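PDB 4ARU: histidine acid phosphatase from Hafnia alvei, which belongs to branch 2 of the histidine phosphatase superfamily, enzymes built around a mixed alpha/beta core. Local coordinates for residues 273-278 with 403-408; 280-285 with 396-401. All blocks are in the same frame, centred on the assembly; numbering follows the deposited sequence.

Interaction 1. Residues 273-278 with 403-408; sequences PLLQTI and SHSVEP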
loop_
_atom_site.group_PDB
_atom_site.type_symbol
_atom_site.label_atom_id
_atom_site.label_comp_id
_atom_site.label_asym_id
_atom_site.label_seq_id
_atom_site.Cartn_x
_atom_site.Cartn_y
_atom_site.Cartn_z
ATOM N N PRO A 273 -2.436 14.322 -4.916
ATOM C CA PRO A 273 -1.802 14.984 -3.780
ATOM C C PRO A 273 -0.587 14.269 -3.257
ATOM O O PRO A 273 0.431 14.927 -2.939
ATOM C CB PRO A 273 -2.943 15.051 -2.753
ATOM C CG PRO A 273 -4.153 15.253 -3.640
ATOM C CD PRO A 273 -3.902 14.280 -4.797
ATOM N N LEU A 274 -0.634 12.976 -3.144
ATOM C CA LEU A 274 0.505 12.264 -2.621
ATOM C C LEU A 274 1.689 12.331 -3.553
ATOM O O LEU A 274 2.839 12.508 -3.115
ATOM C CB LEU A 274 0.155 10.805 -2.283
ATOM C CG LEU A 274 -0.443 10.503 -0.911
ATOM C CD1 LEU A 274 -0.970 9.079 -0.871
ATOM C CD2 LEU A 274 0.624 10.731 0.151
ATOM N N LEU A 275 1.449 12.145 -4.844
ATOM C CA LEU A 275 2.581 12.173 -5.773
ATOM C C LEU A 275 3.208 13.562 -5.774
ATOM O O LEU A 275 4.456 13.681 -5.796
ATOM C CB LEU A 275 2.192 11.725 -7.181
ATOM C CG LEU A 275 3.392 11.522 -8.129
ATOM C CD1 LEU A 275 4.271 10.423 -7.638
ATOM C CD2 LEU A 275 2.877 11.209 -9.524
ATOM N N GLN A 276 2.403 14.618 -5.755
ATOM C CA GLN A 276 2.979 15.948 -5.710
ATOM C C GLN A 276 3.806 16.150 -4.433
ATOM O O GLN A 276 4.889 16.752 -4.459
ATOM C CB GLN A 276 1.856 17.015 -5.781
ATOM C CG GLN A 276 2.277 18.428 -6.057
ATOM C CD GLN A 276 2.368 18.741 -7.534
ATOM O OE1 GLN A 276 2.353 17.842 -8.440
ATOM N NE2 GLN A 276 2.443 20.002 -7.803
ATOM N N THR A 277 3.270 15.704 -3.304
ATOM C CA THR A 277 3.950 15.812 -2.019
ATOM C C THR A 277 5.297 15.074 -2.015
ATOM O O THR A 277 6.323 15.609 -1.582
ATOM C CB THR A 277 3.032 15.306 -0.912
ATOM O OG1 THR A 277 1.911 16.186 -0.846
ATOM C CG2 THR A 277 3.671 15.329 0.459
ATOM N N ILE A 278 5.277 13.858 -2.533
ATOM C CA ILE A 278 6.498 13.044 -2.624
ATOM C C ILE A 278 7.533 13.716 -3.516
ATOM O O ILE A 278 8.715 13.896 -3.135
ATOM C CB ILE A 278 6.164 11.628 -3.156
ATOM C CG1 ILE A 278 5.387 10.865 -2.097
ATOM C CG2 ILE A 278 7.439 10.873 -3.535
ATOM C CD1 ILE A 278 4.668 9.634 -2.569
ATOM N N SER A 403 4.789 15.669 -13.417
ATOM C CA SER A 403 4.014 16.764 -13.975
ATOM C C SER A 403 3.017 16.329 -15.043
ATOM O O SER A 403 1.946 16.923 -15.157
ATOM C CB SER A 403 4.936 17.849 -14.492
ATOM O OG SER A 403 5.534 17.528 -15.762
ATOM N N HIS A 404 3.356 15.277 -15.784
ATOM C CA HIS A 404 2.473 14.742 -16.825
ATOM C C HIS A 404 1.491 13.713 -16.280
ATOM O O HIS A 404 0.479 13.441 -16.908
ATOM C CB HIS A 404 3.295 14.139 -17.971
ATOM C CG HIS A 404 3.915 15.165 -18.869
ATOM N ND1 HIS A 404 3.206 16.224 -19.396
ATOM C CD2 HIS A 404 5.170 15.262 -19.383
ATOM C CE1 HIS A 404 4.007 16.960 -20.151
ATOM N NE2 HIS A 404 5.205 16.397 -20.157
ATOM N N SER A 405 1.735 13.134 -15.103
ATOM C CA SER A 405 0.830 12.111 -14.570
ATOM C C SER A 405 -0.255 12.654 -13.623
ATOM O O SER A 405 -1.333 12.097 -13.571
ATOM C CB SER A 405 1.572 10.984 -13.859
ATOM O OG SER A 405 2.091 11.403 -12.646
ATOM N N VAL A 406 0.004 13.790 -13.004
ATOM C CA VAL A 406 -0.968 14.361 -12.085
ATOM C C VAL A 406 -2.188 14.853 -12.823
ATOM O O VAL A 406 -2.156 15.193 -14.025
ATOM C CB VAL A 406 -0.360 15.478 -11.208
ATOM C CG1 VAL A 406 0.673 14.886 -10.243
ATOM C CG2 VAL A 406 0.160 16.604 -12.060
ATOM N N GLU A 407 -3.287 14.893 -12.079
ATOM C CA GLU A 407 -4.509 15.539 -12.528
ATOM C C GLU A 407 -4.592 16.938 -11.910
ATOM O O GLU A 407 -4.725 17.054 -10.708
ATOM C CB GLU A 407 -5.713 14.732 -12.108
ATOM C CG GLU A 407 -7.088 15.338 -12.363
ATOM C CD GLU A 407 -7.226 15.969 -13.735
ATOM O OE1 GLU A 407 -7.045 15.181 -14.732
ATOM O OE2 GLU A 407 -7.494 17.217 -13.869
ATOM N N PRO A 408 -4.476 17.981 -12.714
ATOM C CA PRO A 408 -4.469 19.309 -12.109
ATOM C C PRO A 408 -5.685 19.636 -11.242
ATOM O O PRO A 408 -5.549 20.369 -10.259
ATOM C CB PRO A 408 -4.431 20.231 -13.301
ATOM C CG PRO A 408 -3.740 19.445 -14.363
ATOM C CD PRO A 408 -4.222 18.051 -14.164
#

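Interaction 2. Residues 280-285 with 396-401; sequences HALGSN and STFSRL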
loop_
_atom_site.group_PDB
_atom_site.type_symbol
_atom_site.label_atom_id
_atom_site.label_comp_id
_atom_site.label_asym_id
_atom_site.label_seq_id
_atom_site.Cartn_x
_atom_site.Cartn_y
_atom_site.Cartn_z
ATOM N N HIS A 280 7.766 16.919 -4.443
ATOM C CA HIS A 280 8.220 18.117 -3.793
ATOM C C HIS A 280 9.260 17.812 -2.695
ATOM O O HIS A 280 10.305 18.462 -2.598
ATOM C CB HIS A 280 7.027 18.859 -3.194
ATOM C CG HIS A 280 7.429 20.096 -2.486
ATOM N ND1 HIS A 280 7.713 20.121 -1.143
ATOM C CD2 HIS A 280 7.659 21.346 -2.939
ATOM C CE1 HIS A 280 8.091 21.334 -0.789
ATOM N NE2 HIS A 280 8.051 22.105 -1.860
ATOM N N ALA A 281 9.001 16.757 -1.930
ATOM C CA ALA A 281 9.891 16.377 -0.807
ATOM C C ALA A 281 11.233 15.893 -1.347
ATOM O O ALA A 281 12.252 16.028 -0.672
ATOM C CB ALA A 281 9.288 15.327 0.046
ATOM N N LEU A 282 11.249 15.364 -2.576
ATOM C CA LEU A 282 12.480 14.875 -3.206
ATOM C C LEU A 282 13.264 15.967 -3.890
ATOM O O LEU A 282 14.395 15.733 -4.332
ATOM C CB LEU A 282 12.157 13.758 -4.191
ATOM C CG LEU A 282 11.601 12.476 -3.611
ATOM C CD1 LEU A 282 10.964 11.593 -4.679
ATOM C CD2 LEU A 282 12.678 11.683 -2.904
ATOM N N GLY A 283 12.647 17.135 -4.017
ATOM C CA GLY A 283 13.316 18.311 -4.576
ATOM C C GLY A 283 12.742 18.868 -5.879
ATOM O O GLY A 283 13.316 19.806 -6.421
ATOM N N SER A 284 11.614 18.342 -6.364
ATOM C CA SER A 284 10.983 18.895 -7.551
ATOM C C SER A 284 10.514 20.293 -7.290
ATOM O O SER A 284 9.982 20.576 -6.215
ATOM C CB SER A 284 9.793 18.061 -8.019
ATOM O OG SER A 284 10.133 16.709 -8.189
ATOM N N ASN A 285 10.736 21.167 -8.281
ATOM C CA ASN A 285 10.472 22.601 -8.160
ATOM C C ASN A 285 9.022 22.898 -8.499
ATOM O O ASN A 285 8.706 23.458 -9.562
ATOM C CB ASN A 285 11.403 23.448 -9.041
ATOM C CG ASN A 285 11.223 24.937 -8.793
ATOM O OD1 ASN A 285 11.005 25.364 -7.651
ATOM N ND2 ASN A 285 11.312 25.740 -9.853
ATOM N N SER A 396 15.376 15.504 -12.613
ATOM C CA SER A 396 14.791 16.388 -13.612
ATOM C C SER A 396 13.816 15.598 -14.487
ATOM O O SER A 396 12.746 16.092 -14.848
ATOM C CB SER A 396 15.907 17.034 -14.414
ATOM O OG SER A 396 16.863 16.093 -14.926
ATOM N N THR A 397 14.125 14.351 -14.790
ATOM C CA THR A 397 13.191 13.518 -15.530
ATOM C C THR A 397 12.015 13.078 -14.659
ATOM O O THR A 397 10.851 13.117 -15.083
ATOM C CB THR A 397 13.900 12.282 -16.146
ATOM O OG1 THR A 397 14.943 12.739 -16.972
ATOM C CG2 THR A 397 12.875 11.412 -16.906
ATOM N N PHE A 398 12.285 12.621 -13.442
ATOM C CA PHE A 398 11.243 12.199 -12.503
ATOM C C PHE A 398 10.216 13.319 -12.362
ATOM O O PHE A 398 8.991 13.048 -12.424
ATOM C CB PHE A 398 11.872 11.887 -11.154
ATOM C CG PHE A 398 10.888 11.394 -10.123
ATOM C CD1 PHE A 398 10.527 10.046 -10.075
ATOM C CD2 PHE A 398 10.349 12.252 -9.179
ATOM C CE1 PHE A 398 9.629 9.580 -9.163
ATOM C CE2 PHE A 398 9.427 11.800 -8.277
ATOM C CZ PHE A 398 9.092 10.467 -8.237
ATOM N N SER A 399 10.673 14.549 -12.180
ATOM C CA SER A 399 9.783 15.708 -12.043
ATOM C C SER A 399 8.864 15.865 -13.221
ATOM O O SER A 399 7.697 16.173 -13.079
ATOM C CB SER A 399 10.582 16.980 -11.874
ATOM O OG SER A 399 11.319 16.918 -10.658
ATOM N N ARG A 400 9.404 15.649 -14.417
ATOM C CA ARG A 400 8.612 15.870 -15.639
ATOM C C ARG A 400 7.569 14.757 -15.737
ATOM O O ARG A 400 6.391 15.004 -16.067
ATOM C CB ARG A 400 9.515 15.897 -16.898
ATOM C CG ARG A 400 8.757 16.337 -18.145
ATOM C CD ARG A 400 8.478 17.822 -18.113
ATOM N NE ARG A 400 9.637 18.667 -18.441
ATOM C CZ ARG A 400 9.937 19.140 -19.658
ATOM N NH1 ARG A 400 9.189 18.835 -20.722
ATOM N NH2 ARG A 400 11.015 19.918 -19.819
ATOM N N LEU A 401 7.948 13.533 -15.390
ATOM C CA LEU A 401 7.006 12.428 -15.348
ATOM C C LEU A 401 5.835 12.677 -14.377
ATOM O O LEU A 401 4.649 12.437 -14.703
ATOM C CB LEU A 401 7.697 11.116 -15.034
ATOM C CG LEU A 401 8.665 10.598 -16.080
ATOM C CD1 LEU A 401 9.338 9.367 -15.505
ATOM C CD2 LEU A 401 7.932 10.212 -17.358
#

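Interaction 1. Residues 273-278 with 403-408
The C-terminal end of helix 395-405 unwinds against the middle of helix 264-282, where S405 and V406 meet L275 and Q276. The backbones come nearest at L275 and V406, whose CA atoms are 7.6 Å apart, and the shared interface is small at 135 Å². The methyl CD2 of L275 lies 3.2 Å from S405 OG. This is a close apolar-to-polar touch, since a methyl offers the hydroxyl no conventional hydrogen bond; S405 OG bonds instead to V402 O, on its own helix. On V406, which has already left helical geometry, CG1 lies 4.3 Å from the same L275 CD2. Such a junction illustrates how a helix terminus in an alpha/beta fold can be held by the residues just beyond it: V406 packs on helix 264-282, and the next residue, E407, gives its N-H to the hydroxyl of T272, while helix 307-317 covers L275 with I313 and M316. The same CG1 of V406 also meets an amide, at 3.8 Å from Q276 OE1, the two side chains crossing at about a right angle. CG of Q276 lies opposite the backbone N (chi1 -167°), and the chain then bends at chi2, 88°, which swings the amide out beside V406. Both ends of that amide are held, NE2 by T287 O and OE1 by Q411 NE2, which fixes its flip and leaves V406 a purely van der Waals neighbour. Helix 264-282 is kinked at P273 and L274, whose N atoms make no bond to the turn before; P273 O receives both T277 N and T277 OG1, from opposite faces of its carbonyl plane.

Interaction 2. Residues 280-285 with 396-401
L282 brings its methyl CD1 against the ring of F398, 3.9 Å from CE2 and slightly farther from CZ, with the two side chains crossing roughly perpendicular. The phenylalanine leaves its helix with CG opposite the backbone N (chi1 -178°), a setting that carries the ring across toward the end of helix 264-282. Beside this apolar pair lies a polar one: S284 OG and S399 OG are hydrogen-bonded at 2.7 Å, and either may be the donor. The serines approach closely enough that S284 CB is 3.3 Å from S399 OG, and their CA atoms, 5.6 Å apart, mark the nearest pass of the two backbones. Each hydroxyl has a further tie to its own part of the chain, S399 OG with L395 O and S284 OG, weakly, with A279 O, and the serine pair is thereby linked to both helices, on the S284 side only weakly. S284 can reach across because helix 264-282 ends in a Schellman motif at G283. There phi is 117°, a backbone setting in which a CB would press on the L282 carbonyl oxygen, and G283 N bonds back to H280 O at 3.0 Å. Arginines cover the carbonyls at this helix end, R12 NE bonding to A281 O and R340 NH1 to L282 O. On the sheet side, L282 and F398 both rest on F338 of strand 335-342 and V350 of strand 348-356, and L282 also reaches V14 of strand 9-18, which places the two helices together over the central mixed sheet.

Overall arrangement
Helix 264-282 supplies 273-278 to interaction 1 and, after A279 alone, its last turn with the residues just beyond it, 280-285, to interaction 2. The chain then passes through strand 300-305, helix 307-317 and the antiparallel strands 335-342 and 348-356 before helix 395-405 returns. Residues 396-401 close the inner loop, with 110 residues between its segments; 403-408 close the outer one, with 124, so interaction 2 nests inside interaction 1. The reversed order of pairing means that the two helices are joined at two successive points, whose centres lie 10 Å apart. Interaction 2 faces the mixed sheet, whereas interaction 1 lies by helix 307-317 and leads to the C-terminal tail, where C410 is disulfide-bonded to C135.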